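Local atomic coordinates of putative cellulase CEL6 (Mycobacterium tuberculosis, PDB entry 1UP3), a protein that probably hydrolyses internal beta-1,4-glucosidic bonds of cellulose, as a family 6 glycoside hydrolase of the endoglucanase type. Residues A154-A159 with H253-L258; R173-G178 with G207-S212; R183-N188 with E203-L208. All blocks are in the same frame, centred on the assembly; numbering follows the deposited sequence. Where two conformers were deposited one is given.

Contact 1 of 3, residues A154-A159 with H253-L258; sequences AVYVDA and HADAYL
The phenol of Tyr156 and the carboxylate of Asp255 carry this contact through one short hydrogen bond, Tyr156 OH donating to Asp255 OD2 at 2.6 Å. OD2 arrives at the hydroxyl end of the ring, in the ring plane, and accepts with its anti lone pair, the one directed away from OD1. The carboxylate is turned almost square to the phenol, the two planes standing 81° apart. On Tyr156, CG lies anti to the carbonyl carbon and beside the backbone N (chi1 -62°), which sends the long ring out from its strand toward residues 253-258. Asp255 makes the same choice (chi1 -76°), which turns its carboxylate toward the phenol, while CB itself lies 3.6 Å from Tyr156 OH. Both residues are buried, and OD2 has a second partner in Arg183, whose NE forms a salt bridge with it. That pairing probably helps keep Asp255 ionised, OD2 serving both phenol and guanidinium. Strands 153-158 and 254-258 both belong to the distorted alpha/beta barrel of family 6, seven parallel strands here with 254-258 outermost, and 184-187 and 213-217 lie between them. Tyr156 therefore reaches across the barrel interior, touching Val215 of strand 213-217 and Thr114 and Ile116 of strand 113-117.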
ATOM      1  N   ALA A 154       5.942  -8.849   8.447  1.00  6.38           N
ATOM      2  CA  ALA A 154       6.716  -7.627   8.351  1.00  6.10           C
ATOM      3  C   ALA A 154       5.719  -6.512   8.158  1.00  5.81           C
ATOM      4  O   ALA A 154       5.096  -6.413   7.105  1.00  5.80           O
ATOM      5  CB  ALA A 154       7.680  -7.685   7.225  1.00  7.64           C
ATOM      6  N   VAL A 155       5.541  -5.699   9.190  1.00  5.42           N
ATOM      7  CA  VAL A 155       4.421  -4.738   9.247  1.00  5.60           C
ATOM      8  C   VAL A 155       4.950  -3.330   9.031  1.00  5.44           C
ATOM      9  O   VAL A 155       5.871  -2.896   9.742  1.00  5.32           O
ATOM     10  CB  VAL A 155       3.652  -4.845  10.580  1.00  5.56           C
ATOM     11  CG1 VAL A 155       2.500  -3.808  10.624  1.00  6.96           C
ATOM     12  CG2 VAL A 155       3.121  -6.261  10.778  1.00  6.45           C
ATOM     13  N   TYR A 156       4.344  -2.629   8.078  1.00  5.44           N
ATOM     14  CA  TYR A 156       4.739  -1.262   7.719  1.00  5.07           C
ATOM     15  C   TYR A 156       3.500  -0.388   7.836  1.00  5.26           C
ATOM     16  O   TYR A 156       2.503  -0.599   7.144  1.00  5.47           O
ATOM     17  CB  TYR A 156       5.320  -1.175   6.294  1.00  4.67           C
ATOM     18  CG  TYR A 156       6.582  -1.995   6.119  1.00  5.59           C
ATOM     19  CD1 TYR A 156       6.511  -3.322   5.728  1.00  4.81           C
ATOM     20  CD2 TYR A 156       7.845  -1.463   6.365  1.00  4.41           C
ATOM     21  CE1 TYR A 156       7.629  -4.104   5.585  1.00  5.59           C
ATOM     22  CE2 TYR A 156       8.987  -2.275   6.234  1.00  5.07           C
ATOM     23  CZ  TYR A 156       8.868  -3.579   5.860  1.00  7.57           C
ATOM     24  OH  TYR A 156       9.986  -4.374   5.711  1.00  6.75           O
ATOM     25  N   VAL A 157       3.533   0.584   8.734  1.00  4.30           N
ATOM     26  CA  VAL A 157       2.417   1.514   8.919  1.00  5.32           C
ATOM     27  C   VAL A 157       2.491   2.620   7.888  1.00  5.69           C
ATOM     28  O   VAL A 157       3.534   3.243   7.688  1.00  4.86           O
ATOM     29  CB  VAL A 157       2.492   2.155  10.337  1.00  5.78           C
ATOM     30  CG1 VAL A 157       1.389   3.150  10.499  1.00  7.21           C
ATOM     31  CG2 VAL A 157       2.471   1.037  11.392  1.00  6.32           C
ATOM     32  N   ASP A 158       1.405   2.916   7.203  1.00  5.65           N
ATOM     33  CA  ASP A 158       1.560   3.908   6.152  1.00  6.13           C
ATOM     34  C   ASP A 158       1.823   5.294   6.730  1.00  6.11           C
ATOM     35  O   ASP A 158       1.157   5.734   7.693  1.00  6.45           O
ATOM     36  CB  ASP A 158       0.362   3.931   5.233  1.00  6.37           C
ATOM     37  CG  ASP A 158       0.609   4.819   4.047  1.00  7.96           C
ATOM     38  OD1 ASP A 158       1.395   4.405   3.172  1.00  8.24           O
ATOM     39  OD2 ASP A 158       0.157   6.004   3.990  1.00  7.64           O
ATOM     40  N   ALA A 159       2.701   6.053   6.050  1.00  4.82           N
ATOM     41  CA  ALA A 159       3.170   7.337   6.553  1.00  5.20           C
ATOM     42  C   ALA A 159       3.081   8.470   5.494  1.00  5.79           C
ATOM     43  O   ALA A 159       3.798   9.476   5.606  1.00  8.29           O
ATOM     44  CB  ALA A 159       4.601   7.187   7.041  1.00  5.29           C
ATOM     45  N   HIS A 253      17.917   2.585   5.264  1.00  8.84           N
ATOM     46  CA  HIS A 253      16.824   1.938   5.978  1.00  8.49           C
ATOM     47  C   HIS A 253      15.639   1.569   5.069  1.00  7.53           C
ATOM     48  O   HIS A 253      14.567   1.232   5.582  1.00  7.37           O
ATOM     49  CB  HIS A 253      16.372   2.826   7.113  1.00  9.11           C
ATOM     50  CG  HIS A 253      17.451   3.088   8.112  1.00 11.21           C
ATOM     51  ND1 HIS A 253      18.276   4.187   8.033  1.00 13.58           N
ATOM     52  CD2 HIS A 253      17.861   2.377   9.190  1.00 16.07           C
ATOM     53  CE1 HIS A 253      19.146   4.149   9.033  1.00 18.07           C
ATOM     54  NE2 HIS A 253      18.923   3.058   9.742  1.00 16.77           N
ATOM     55  N   ALA A 254      15.842   1.586   3.753  1.00  6.51           N
ATOM     56  CA  ALA A 254      14.806   1.209   2.780  1.00  6.93           C
ATOM     57  C   ALA A 254      14.885  -0.289   2.557  1.00  7.88           C
ATOM     58  O   ALA A 254      15.806  -0.776   1.883  1.00  8.63           O
ATOM     59  CB  ALA A 254      15.027   1.975   1.466  1.00  8.03           C
ATOM     60  N   ASP A 255      13.955  -1.039   3.131  1.00  6.41           N
ATOM     61  CA  ASP A 255      13.903  -2.497   2.971  1.00  5.71           C
ATOM     62  C   ASP A 255      13.547  -2.915   1.541  1.00  6.34           C
ATOM     63  O   ASP A 255      13.993  -3.981   1.064  1.00  7.80           O
ATOM     64  CB  ASP A 255      12.848  -3.124   3.887  1.00  5.50           C
ATOM     65  CG  ASP A 255      13.255  -3.225   5.362  1.00  5.49           C
ATOM     66  OD1 ASP A 255      14.470  -3.080   5.687  1.00  8.61           O
ATOM     67  OD2 ASP A 255      12.373  -3.431   6.240  1.00  7.07           O
ATOM     68  N   ALA A 256      12.699  -2.123   0.871  1.00  5.12           N
ATOM     69  CA  ALA A 256      12.294  -2.477  -0.480  1.00  5.11           C
ATOM     70  C   ALA A 256      11.640  -1.347  -1.224  1.00  5.97           C
ATOM     71  O   ALA A 256      11.063  -0.446  -0.619  1.00  5.80           O
ATOM     72  CB  ALA A 256      11.276  -3.659  -0.448  1.00  5.90           C
ATOM     73  N   TYR A 257      11.702  -1.451  -2.540  1.00  4.69           N
ATOM     74  CA  TYR A 257      10.752  -0.811  -3.449  1.00  4.62           C
ATOM     75  C   TYR A 257       9.668  -1.831  -3.744  1.00  4.92           C
ATOM     76  O   TYR A 257       9.991  -2.974  -4.060  1.00  6.10           O
ATOM     77  CB  TYR A 257      11.416  -0.369  -4.761  1.00  4.54           C
ATOM     78  CG  TYR A 257      12.655   0.477  -4.631  1.00  6.25           C
ATOM     79  CD1 TYR A 257      12.876   1.264  -3.533  1.00  5.37           C
ATOM     80  CD2 TYR A 257      13.620   0.455  -5.644  1.00  6.77           C
ATOM     81  CE1 TYR A 257      14.052   2.049  -3.419  1.00  4.56           C
ATOM     82  CE2 TYR A 257      14.765   1.196  -5.548  1.00  8.15           C
ATOM     83  CZ  TYR A 257      14.980   1.987  -4.433  1.00  7.41           C
ATOM     84  OH  TYR A 257      16.124   2.713  -4.304  1.00  7.89           O
ATOM     85  N   LEU A 258       8.410  -1.462  -3.548  1.00  5.60           N
ATOM     86  CA  LEU A 258       7.267  -2.337  -3.801  1.00  5.15           C
ATOM     87  C   LEU A 258       6.305  -1.694  -4.759  1.00  5.45           C
ATOM     88  O   LEU A 258       6.287  -0.454  -4.890  1.00  5.96           O
ATOM     89  CB  LEU A 258       6.512  -2.687  -2.513  1.00  6.25           C
ATOM     90  CG  LEU A 258       7.298  -3.416  -1.409  1.00  6.23           C
ATOM     91  CD1 LEU A 258       6.428  -3.535  -0.168  1.00  7.79           C
ATOM     92  CD2 LEU A 258       7.824  -4.775  -1.905  1.00 10.79           C
TER

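Contact 2 of 3, residues R173-G178 with G207-S212; sequences RLNDVG and GLTNGS
Asn175 lays its amide against the turn that follows helix 195-208, with the NH2 end on Leu208 and the oxygen end beside Thr209. ND2 donates to Leu208 O at 3.1 Å, and the bond is nearly straight, with an angle of 167° at the hydrogen. The acceptor lies in the amide plane of Asn175, while the donor sits tilted 17° from the carbonyl plane of Leu208. OD1 meets carbon instead, standing 3.6 Å from Thr209 CG2. The Asn175 and Thr209 side chains cross at a slant, and on the more buried flank Leu174 CB packs against the same Thr209 methyl at 4.3 Å. Here two neighbouring helices on the outside of the family 6 alpha/beta barrel meet near their C-terminal ends: 167-176 finishes in a Schellman motif with Gly178 as its C-prime residue, and 195-208 runs out into the turn leading to strand 213-217. Thr209 CG2 lies anti to the carbonyl carbon, which presents the methyl to Leu174 and Asn175 and leaves OG1 (chi1 52°) on its own chain. There OG1 bonds to Ile205 O and Ser206 O, so the hydroxyl ties the turn back to the last turn of its helix.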
ATOM      1  N   ARG A 173       3.245  10.889  14.899  1.00  8.41           N
ATOM      2  CA  ARG A 173       2.106   9.996  14.760  1.00  8.53           C
ATOM      3  C   ARG A 173       2.564   8.546  14.753  1.00  8.28           C
ATOM      4  O   ARG A 173       1.918   7.690  15.367  1.00  8.76           O
ATOM      5  CB  ARG A 173       1.293  10.343  13.527  1.00  9.12           C
ATOM      6  CG  ARG A 173       0.693  11.724  13.601  1.00  9.92           C
ATOM      7  CD  ARG A 173      -0.134  12.148  12.412  1.00 12.03           C
ATOM      8  NE  ARG A 173      -0.408  13.574  12.535  1.00 13.55           N
ATOM      9  CZ  ARG A 173      -1.315  14.247  11.874  1.00 15.33           C
ATOM     10  NH1 ARG A 173      -2.119  13.667  10.995  1.00 11.88           N
ATOM     11  NH2 ARG A 173      -1.413  15.553  12.086  1.00 17.48           N
ATOM     12  N   LEU A 174       3.634   8.233  14.029  1.00  7.46           N
ATOM     13  CA  LEU A 174       4.139   6.837  14.005  1.00  6.78           C
ATOM     14  C   LEU A 174       4.567   6.391  15.398  1.00  7.73           C
ATOM     15  O   LEU A 174       4.314   5.253  15.796  1.00  8.18           O
ATOM     16  CB  LEU A 174       5.331   6.739  13.052  1.00  7.11           C
ATOM     17  CG  LEU A 174       4.957   6.817  11.569  1.00  7.60           C
ATOM     18  CD1 LEU A 174       6.218   7.021  10.736  1.00  8.91           C
ATOM     19  CD2 LEU A 174       4.268   5.543  11.100  1.00  8.36           C
ATOM     20  N   ASN A 175       5.204   7.296  16.144  1.00  8.41           N
ATOM     21  CA  ASN A 175       5.649   6.953  17.488  1.00 10.07           C
ATOM     22  C   ASN A 175       4.445   6.689  18.376  1.00 11.90           C
ATOM     23  O   ASN A 175       4.474   5.734  19.156  1.00 12.62           O
ATOM     24  CB  ASN A 175       6.602   8.021  18.043  1.00 10.50           C
ATOM     25  CG  ASN A 175       7.983   7.925  17.419  1.00 11.66           C
ATOM     26  OD1 ASN A 175       8.464   6.817  17.056  1.00 12.54           O
ATOM     27  ND2 ASN A 175       8.645   9.072  17.285  1.00 11.70           N
ATOM     28  N   ASP A 176       3.398   7.489  18.233  1.00 11.98           N
ATOM     29  CA  ASP A 176       2.161   7.292  18.983  1.00 14.25           C
ATOM     30  C   ASP A 176       1.464   5.971  18.712  1.00 13.79           C
ATOM     31  O   ASP A 176       0.788   5.459  19.600  1.00 13.82           O
ATOM     32  CB  ASP A 176       1.159   8.390  18.689  1.00 15.85           C
ATOM     33  CG  ASP A 176      -0.041   8.342  19.641  1.00 22.64           C
ATOM     34  OD1 ASP A 176       0.182   8.515  20.862  1.00 29.08           O
ATOM     35  OD2 ASP A 176      -1.229   8.107  19.284  1.00 31.04           O
ATOM     36  N   VAL A 177       1.588   5.413  17.505  1.00 11.07           N
ATOM     37  CA  VAL A 177       0.875   4.162  17.214  1.00 10.87           C
ATOM     38  C   VAL A 177       1.771   2.936  17.390  1.00 12.12           C
ATOM     39  O   VAL A 177       1.390   1.848  17.039  1.00 13.12           O
ATOM     40  CB  VAL A 177       0.194   4.175  15.803  1.00 10.23           C
ATOM     41  CG1 VAL A 177      -0.773   5.346  15.668  1.00 11.59           C
ATOM     42  CG2 VAL A 177       1.274   4.169  14.703  1.00 10.48           C
ATOM     43  N   GLY A 178       2.958   3.163  17.947  1.00 12.26           N
ATOM     44  CA  GLY A 178       3.912   2.133  18.271  1.00 13.54           C
ATOM     45  C   GLY A 178       4.662   1.556  17.109  1.00 13.22           C
ATOM     46  O   GLY A 178       4.882   0.369  17.075  1.00 14.78           O
ATOM     47  N   GLY A 207      15.262   8.449  11.369  1.00  9.50           N
ATOM     48  CA  GLY A 207      16.007   9.102  12.428  1.00 10.95           C
ATOM     49  C   GLY A 207      15.172   9.530  13.615  1.00 11.81           C
ATOM     50  O   GLY A 207      15.665   9.548  14.755  1.00 13.52           O
ATOM     51  N   LEU A 208      13.923   9.879  13.363  1.00 10.56           N
ATOM     52  CA  LEU A 208      12.981  10.344  14.385  1.00 10.61           C
ATOM     53  C   LEU A 208      12.134   9.237  15.003  1.00 11.55           C
ATOM     54  O   LEU A 208      11.335   9.497  15.896  1.00 11.53           O
ATOM     55  CB  LEU A 208      12.071  11.416  13.776  1.00 11.02           C
ATOM     56  CG  LEU A 208      12.779  12.683  13.313  1.00 14.09           C
ATOM     57  CD1 LEU A 208      11.859  13.550  12.462  1.00 15.92           C
ATOM     58  CD2 LEU A 208      13.321  13.474  14.513  1.00 17.48           C
ATOM     59  N   THR A 209      12.329   8.001  14.567  1.00 10.90           N
ATOM     60  CA  THR A 209      11.604   6.831  15.065  1.00 10.86           C
ATOM     61  C   THR A 209      12.563   5.723  15.470  1.00 12.10           C
ATOM     62  O   THR A 209      12.297   4.539  15.231  1.00 14.05           O
ATOM     63  CB  THR A 209      10.640   6.278  14.000  1.00 11.38           C
ATOM     64  OG1 THR A 209      11.362   6.061  12.760  1.00  9.09           O
ATOM     65  CG2 THR A 209       9.576   7.273  13.684  1.00 11.69           C
ATOM     66  N   ASN A 210      13.716   6.107  15.987  1.00 13.67           N
ATOM     67  CA  ASN A 210      14.688   5.126  16.519  1.00 15.30           C
ATOM     68  C   ASN A 210      15.148   4.087  15.511  1.00 13.95           C
ATOM     69  O   ASN A 210      15.392   2.940  15.842  1.00 14.22           O
ATOM     70  CB  ASN A 210      14.122   4.453  17.773  1.00 16.41           C
ATOM     71  CG  ASN A 210      15.210   3.840  18.658  1.00 22.38           C
ATOM     72  OD1 ASN A 210      16.207   4.498  18.988  1.00 27.55           O
ATOM     73  ND2 ASN A 210      15.022   2.560  19.036  1.00 26.89           N
ATOM     74  N   GLY A 211      15.295   4.502  14.263  1.00 11.79           N
ATOM     75  CA  GLY A 211      15.882   3.657  13.236  1.00 11.21           C
ATOM     76  C   GLY A 211      14.931   2.723  12.528  1.00 11.08           C
ATOM     77  O   GLY A 211      15.366   1.687  12.005  1.00 11.56           O
ATOM     78  N   SER A 212      13.667   3.086  12.469  1.00 10.50           N
ATOM     79  CA  SER A 212      12.702   2.216  11.796  0.60  9.08           C
ATOM     80  C   SER A 212      13.016   2.142  10.302  1.00  8.91           C
ATOM     81  O   SER A 212      13.687   3.018   9.724  1.00  9.13           O
ATOM     82  CB  SER A 212      11.288   2.683  12.025  0.60  9.55           C
ATOM     83  OG  SER A 212      11.054   3.866  11.316  0.60  9.77           O
TER

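Contact 3 of 3, residues R183-N188 with E203-L208; sequences RGFSLN and EAISGL. With SO4 (sulfate ion), chain D.
Ile205 sets its CG2 methyl over one face of the Phe185 ring, a CH-pi contact with CG2 3.8 Å from the ring centroid and 23° off the ring normal. The methyl is displaced toward the rim, so its shortest approach is to Phe185 CZ, at 3.5 Å. CB of Ile205 follows it in, 3.7 Å from the same CZ; the CG2 branch, backed by CB, does the touching, and not the CG1-CD1 arm. Ser206 adds its backbone N at 4.0 Å from Phe185 CZ.

Phe185 reaches the helix because its CG lies between the backbone N and the carbonyl carbon (chi1 59°), swinging the ring off the strand toward residues 203-208. Strand 184-187, helix 195-208 and strand 213-217 form a beta-alpha-beta unit, and this ring fills the layer between its first strand and its helix. Leu174 of helix 167-176 touches both Phe185 and Ile205, and Tyr214 of strand 213-217 meets the Phe185 ring with the planes at about 25°. Ser206 OG is bonded to Ser212 O, tying the helix to the start of the return to strand 213-217.

At the other end of residues 183-188 the chemistry turns ionic. Beyond the NE that faces Asp255, Arg183 grips a sulfate, probably from the crystallisation liquor, along the edge of its guanidinium: NH1 donates to O1 of the sulfate and NH2 to O2, each at 2.9 Å and both nearly straight. The sulfur lies in the guanidinium plane.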
ATOM      1  N   ARG A 183       7.933  -3.286  11.794  1.00  7.77           N
ATOM      2  CA  ARG A 183       9.197  -3.137  11.079  1.00  7.40           C
ATOM      3  C   ARG A 183       9.441  -1.681  10.730  1.00  7.65           C
ATOM      4  O   ARG A 183      10.592  -1.232  10.704  1.00  7.47           O
ATOM      5  CB  ARG A 183       9.208  -4.009   9.814  1.00  8.18           C
ATOM      6  CG  ARG A 183      10.466  -3.938   8.983  1.00  7.96           C
ATOM      7  CD  ARG A 183      11.736  -4.380   9.705  1.00  8.58           C
ATOM      8  NE  ARG A 183      12.896  -4.239   8.834  1.00  7.84           N
ATOM      9  CZ  ARG A 183      14.142  -4.468   9.174  1.00 11.30           C
ATOM     10  NH1 ARG A 183      14.433  -4.894  10.397  1.00 12.04           N
ATOM     11  NH2 ARG A 183      15.112  -4.298   8.282  1.00  9.94           N
ATOM     12  N   GLY A 184       8.372  -0.959  10.410  1.00  7.56           N
ATOM     13  CA  GLY A 184       8.494   0.454  10.106  1.00  6.78           C
ATOM     14  C   GLY A 184       7.269   1.020   9.419  1.00  5.73           C
ATOM     15  O   GLY A 184       6.133   0.869   9.883  1.00  7.12           O
ATOM     16  N   PHE A 185       7.515   1.721   8.321  1.00  5.71           N
ATOM     17  CA  PHE A 185       6.475   2.488   7.660  1.00  4.64           C
ATOM     18  C   PHE A 185       6.565   2.432   6.125  1.00  4.52           C
ATOM     19  O   PHE A 185       7.562   1.995   5.580  1.00  4.88           O
ATOM     20  CB  PHE A 185       6.531   3.973   8.159  1.00  5.49           C
ATOM     21  CG  PHE A 185       7.847   4.642   7.899  1.00  5.10           C
ATOM     22  CD1 PHE A 185       8.897   4.489   8.790  1.00  5.04           C
ATOM     23  CD2 PHE A 185       8.048   5.455   6.772  1.00  5.66           C
ATOM     24  CE1 PHE A 185      10.122   5.110   8.571  1.00  5.91           C
ATOM     25  CE2 PHE A 185       9.271   6.086   6.582  1.00  5.62           C
ATOM     26  CZ  PHE A 185      10.315   5.886   7.458  1.00  4.54           C
ATOM     27  N   SER A 186       5.494   2.874   5.456  1.00  5.20           N
ATOM     28  CA  SER A 186       5.465   2.925   3.994  1.00  4.74           C
ATOM     29  C   SER A 186       5.280   4.326   3.504  1.00  4.98           C
ATOM     30  O   SER A 186       4.647   5.159   4.168  1.00  5.01           O
ATOM     31  CB  SER A 186       4.365   1.994   3.423  1.00  5.96           C
ATOM     32  OG  SER A 186       3.117   2.283   3.999  1.00  6.07           O
ATOM     33  N   LEU A 187       5.860   4.587   2.336  1.00  4.58           N
ATOM     34  CA  LEU A 187       5.795   5.898   1.667  1.00  4.42           C
ATOM     35  C   LEU A 187       5.351   5.801   0.214  1.00  4.86           C
ATOM     36  O   LEU A 187       5.593   4.800  -0.467  1.00  4.26           O
ATOM     37  CB  LEU A 187       7.176   6.519   1.647  1.00  4.98           C
ATOM     38  CG  LEU A 187       7.862   6.822   2.988  1.00  5.47           C
ATOM     39  CD1 LEU A 187       9.301   7.321   2.762  1.00  3.88           C
ATOM     40  CD2 LEU A 187       7.017   7.854   3.741  1.00  6.28           C
ATOM     41  N   ASN A 188       4.739   6.883  -0.260  1.00  4.74           N
ATOM     42  CA  ASN A 188       4.411   7.067  -1.671  1.00  5.74           C
ATOM     43  C   ASN A 188       3.276   6.200  -2.190  1.00  4.87           C
ATOM     44  O   ASN A 188       3.121   6.076  -3.407  1.00  4.85           O
ATOM     45  CB  ASN A 188       5.655   6.840  -2.552  1.00  5.06           C
ATOM     46  CG  ASN A 188       5.729   7.794  -3.765  1.00  6.60           C
ATOM     47  OD1 ASN A 188       5.238   8.944  -3.738  1.00  4.79           O
ATOM     48  ND2 ASN A 188       6.291   7.296  -4.842  1.00  5.07           N
ATOM     49  N   GLU A 203      14.597   8.463   5.336  1.00  7.16           N
ATOM     50  CA  GLU A 203      15.731   8.472   6.233  1.00  8.24           C
ATOM     51  C   GLU A 203      15.505   9.473   7.357  1.00  7.58           C
ATOM     52  O   GLU A 203      15.941   9.222   8.473  1.00  8.67           O
ATOM     53  CB  GLU A 203      17.023   8.760   5.456  1.00  9.14           C
ATOM     54  CG  GLU A 203      17.409   7.636   4.475  1.00  9.19           C
ATOM     55  CD  GLU A 203      17.610   6.269   5.090  1.00 10.36           C
ATOM     56  OE1 GLU A 203      18.314   6.193   6.130  1.00 12.16           O
ATOM     57  OE2 GLU A 203      17.101   5.247   4.521  1.00  9.05           O
ATOM     58  N   ALA A 204      14.852  10.597   7.075  1.00  7.05           N
ATOM     59  CA  ALA A 204      14.531  11.596   8.102  1.00  6.98           C
ATOM     60  C   ALA A 204      13.570  11.023   9.134  1.00  7.77           C
ATOM     61  O   ALA A 204      13.811  11.128  10.361  1.00  7.79           O
ATOM     62  CB  ALA A 204      13.973  12.838   7.493  1.00  8.08           C
ATOM     63  N   ILE A 205      12.548  10.331   8.661  1.00  6.75           N
ATOM     64  CA  ILE A 205      11.563   9.750   9.571  1.00  6.95           C
ATOM     65  C   ILE A 205      12.227   8.632  10.370  1.00  7.56           C
ATOM     66  O   ILE A 205      11.981   8.501  11.566  1.00  9.07           O
ATOM     67  CB  ILE A 205      10.301   9.283   8.848  1.00  6.56           C
ATOM     68  CG1 ILE A 205       9.522  10.488   8.284  1.00  7.37           C
ATOM     69  CG2 ILE A 205       9.419   8.392   9.755  1.00  6.67           C
ATOM     70  CD1 ILE A 205       8.285  10.116   7.503  1.00 10.20           C
ATOM     71  N   SER A 206      13.050   7.829   9.716  1.00  8.36           N
ATOM     72  CA  SER A 206      13.786   6.766  10.386  1.00  8.54           C
ATOM     73  C   SER A 206      14.587   7.320  11.572  1.00  9.30           C
ATOM     74  O   SER A 206      14.560   6.769  12.667  1.00  9.85           O
ATOM     75  CB  SER A 206      14.697   6.041   9.415  1.00  8.69           C
ATOM     76  OG  SER A 206      15.439   5.015  10.070  1.00  9.08           O
ATOM     77  N   GLY A 207      15.262   8.449  11.369  1.00  9.50           N
ATOM     78  CA  GLY A 207      16.007   9.102  12.428  1.00 10.95           C
ATOM     79  C   GLY A 207      15.172   9.530  13.615  1.00 11.81           C
ATOM     80  O   GLY A 207      15.665   9.548  14.755  1.00 13.52           O
ATOM     81  N   LEU A 208      13.923   9.879  13.363  1.00 10.56           N
ATOM     82  CA  LEU A 208      12.981  10.344  14.385  1.00 10.61           C
ATOM     83  C   LEU A 208      12.134   9.237  15.003  1.00 11.55           C
ATOM     84  O   LEU A 208      11.335   9.497  15.896  1.00 11.53           O
ATOM     85  CB  LEU A 208      12.071  11.416  13.776  1.00 11.02           C
ATOM     86  CG  LEU A 208      12.779  12.683  13.313  1.00 14.09           C
ATOM     87  CD1 LEU A 208      11.859  13.550  12.462  1.00 15.92           C
ATOM     88  CD2 LEU A 208      13.321  13.474  14.513  1.00 17.48           C
TER
HETATM   89  S   SO4 D 386      18.374  -4.703  10.179  1.00 37.88           S
HETATM   90  O1  SO4 D 386      17.280  -5.166  11.036  1.00 35.04           O
HETATM   91  O2  SO4 D 386      17.983  -4.443   8.791  1.00 34.10           O
HETATM   92  O3  SO4 D 386      19.400  -5.754  10.126  1.00 38.24           O
HETATM   93  O4  SO4 D 386      18.965  -3.503  10.777  1.00 37.62           O

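Contacts 1 and 3 lie in the protein interior, whereas contact 2 is partly buried, some 19 Å from the centre of the chain to its own centre. The chemistry follows the place: a buried bond to a carboxylate crosses the barrel interior in contact 1, apolar side chains pack strand against helix in contact 3, with an arginine-bound sulfate at one end, and at the outer contact 2 an amide grips a main-chain carbonyl. Contacts 2 and 3 share Gly207 and Leu208 of helix 195-208, and Gly211 N probably bonds to Ser206 O at 2.9 Å. Contacts 1 and 3 use neighbouring strands, 153-158 and 184-187, and are further joined by the hydrogen bond that His253 probably makes with Glu203.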